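4-hydroxy-tetrahydrodipicolinate synthase (Aquifex aeolicus, PDB 2EHH) probably catalyses the condensation of pyruvate with aspartate semialdehyde to 4-hydroxy-tetrahydrodipicolinate, a step of lysine biosynthesis, through a Schiff base. Local coordinates at residues 44-49 against 268-273. Numbering follows the deposited sequence.
Sequences TGESPT and LPLTEM
Glu46 and Leu270 meet through their aliphatic parts, and Thr49 adds a second patch against the Leu268-Pro269 peptide. No hydrogen bond or salt bridge joins 44-49 to 268-273, so the evidence is van der Waals packing, with 149 Å² buried in total. In the first patch one methyl does the work: CD1 of Leu270 lies 3.6 Å from CG of Glu46 and 3.7 Å from its OE2, so it sits alongside the outer part of that side chain. Leu270 reaches it with CG turned anti to its own carbonyl carbon (chi1 -66°), while Glu46 runs extended past CG (chi2 173°), offering the flank of its chain.

In the second patch the methyl CG2 of Thr49 sits 3.4 Å from the carbonyl O of Leu268 and 4.1 Å from CD of Pro269. The peptide before Pro269 is cis, which puts this carbonyl and the proline ring within reach of the same methyl. Within 44-49, Thr49 N donates to Glu46 O at 3.1 Å and closes the turn from which both contacting side chains project.

Both carboxylate oxygens of Glu46 have partners outside the two segments. OE1 forms a salt bridge with Lys253 of helix 250-258, and OE2 accepts from the backbone N of Arg267, whose guanidinium also bonds Thr49 O. A second subunit packs on Pro48 and Pro269 through its Asn79.

The contact thus joins the loop after barrel strand 37-40, which carries Thr44, predicted to bind pyruvate, to the loop leading into helix 275-287. Its chemistry implies a division of labour: the direct contact is small and made mainly by methyl and methylene groups, while the buried Glu46 carboxylate probably stays ionised, and its bonds to Lys253 and Arg267 would hold the Glu46 chain in place against the Leu270 methyl.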
loop_
_atom_site.group_PDB
_atom_site.type_symbol
_atom_site.label_atom_id
_atom_site.label_comp_id
_atom_site.label_asym_id
_atom_site.label_seq_id
_atom_site.Cartn_x
_atom_site.Cartn_y
_atom_site.Cartn_z
ATOM N N THR A 44 -10.727 21.800 0.384
ATOM C CA THR A 44 -10.964 22.398 -0.918
ATOM C C THR A 44 -10.922 23.918 -0.813
ATOM O O THR A 44 -10.635 24.607 -1.788
ATOM C CB THR A 44 -12.320 21.931 -1.479
ATOM O OG1 THR A 44 -12.331 20.497 -1.518
ATOM C CG2 THR A 44 -12.546 22.473 -2.894
ATOM N N GLY A 45 -11.196 24.431 0.384
ATOM C CA GLY A 45 -11.164 25.864 0.609
ATOM C C GLY A 45 -9.777 26.352 0.999
ATOM O O GLY A 45 -9.616 27.483 1.441
ATOM N N GLU A 46 -8.772 25.491 0.849
ATOM C CA GLU A 46 -7.392 25.845 1.167
ATOM C C GLU A 46 -7.152 26.282 2.610
ATOM O O GLU A 46 -6.331 27.163 2.869
ATOM C CB GLU A 46 -6.891 26.935 0.199
ATOM C CG GLU A 46 -6.379 26.380 -1.137
ATOM C CD GLU A 46 -6.040 27.459 -2.161
ATOM O OE1 GLU A 46 -6.967 27.973 -2.822
ATOM O OE2 GLU A 46 -4.844 27.793 -2.308
ATOM N N SER A 47 -7.838 25.647 3.558
ATOM C CA SER A 47 -7.671 26.000 4.962
ATOM C C SER A 47 -6.223 25.918 5.457
ATOM O O SER A 47 -5.834 26.668 6.350
ATOM C CB SER A 47 -8.570 25.131 5.854
ATOM O OG SER A 47 -8.200 23.770 5.789
ATOM N N PRO A 48 -5.406 25.005 4.894
ATOM C CA PRO A 48 -4.015 24.918 5.356
ATOM C C PRO A 48 -3.258 26.239 5.237
ATOM O O PRO A 48 -2.405 26.540 6.067
ATOM C CB PRO A 48 -3.419 23.842 4.454
ATOM C CG PRO A 48 -4.582 22.930 4.219
ATOM C CD PRO A 48 -5.706 23.912 3.950
ATOM N N THR A 49 -3.570 27.020 4.206
ATOM C CA THR A 49 -2.891 28.292 3.995
ATOM C C THR A 49 -3.678 29.521 4.455
ATOM O O THR A 49 -3.254 30.655 4.224
ATOM C CB THR A 49 -2.486 28.469 2.511
ATOM O OG1 THR A 49 -3.644 28.377 1.674
ATOM C CG2 THR A 49 -1.493 27.387 2.101
ATOM N N LEU A 268 0.887 29.255 -2.025
ATOM C CA LEU A 268 1.899 28.211 -1.936
ATOM C C LEU A 268 1.700 27.478 -0.616
ATOM O O LEU A 268 1.301 28.085 0.380
ATOM C CB LEU A 268 3.297 28.826 -2.018
ATOM C CG LEU A 268 3.964 28.901 -3.398
ATOM C CD1 LEU A 268 2.925 29.072 -4.486
ATOM C CD2 LEU A 268 4.969 30.050 -3.413
ATOM N N PRO A 269 2.045 26.179 -0.565
ATOM C CA PRO A 269 2.592 25.337 -1.636
ATOM C C PRO A 269 1.725 24.963 -2.843
ATOM O O PRO A 269 2.188 24.228 -3.714
ATOM C CB PRO A 269 3.065 24.103 -0.875
ATOM C CG PRO A 269 2.004 23.953 0.158
ATOM C CD PRO A 269 1.842 25.385 0.659
ATOM N N LEU A 270 0.478 25.429 -2.908
ATOM C CA LEU A 270 -0.347 25.092 -4.067
ATOM C C LEU A 270 0.040 25.993 -5.241
ATOM O O LEU A 270 0.407 27.151 -5.052
ATOM C CB LEU A 270 -1.840 25.223 -3.743
ATOM C CG LEU A 270 -2.372 24.215 -2.714
ATOM C CD1 LEU A 270 -3.898 24.242 -2.709
ATOM C CD2 LEU A 270 -1.889 22.811 -3.056
ATOM N N THR A 271 -0.040 25.449 -6.450
ATOM C CA THR A 271 0.349 26.173 -7.656
ATOM C C THR A 271 -0.617 25.946 -8.804
ATOM O O THR A 271 -1.447 25.038 -8.759
ATOM C CB THR A 271 1.735 25.707 -8.132
ATOM O OG1 THR A 271 1.723 24.281 -8.290
ATOM C CG2 THR A 271 2.809 26.087 -7.122
ATOM N N GLU A 272 -0.493 26.768 -9.844
ATOM C CA GLU A 272 -1.346 26.632 -11.017
ATOM C C GLU A 272 -1.034 25.294 -11.680
ATOM O O GLU A 272 0.043 24.724 -11.480
ATOM C CB GLU A 272 -1.092 27.768 -12.017
ATOM C CG GLU A 272 -1.155 29.164 -11.412
ATOM C CD GLU A 272 -1.114 30.271 -12.455
ATOM O OE1 GLU A 272 -0.542 30.061 -13.550
ATOM O OE2 GLU A 272 -1.643 31.365 -12.169
ATOM N N MET A 273 -1.985 24.800 -12.465
ATOM C CA MET A 273 -1.834 23.533 -13.170
ATOM C C MET A 273 -0.766 23.641 -14.245
ATOM O O MET A 273 -0.350 24.738 -14.616
ATOM C CB MET A 273 -3.150 23.146 -13.849
ATOM C CG MET A 273 -4.303 22.866 -12.908
ATOM S SD MET A 273 -5.859 22.674 -13.799
ATOM C CE MET A 273 -5.748 20.959 -14.321
#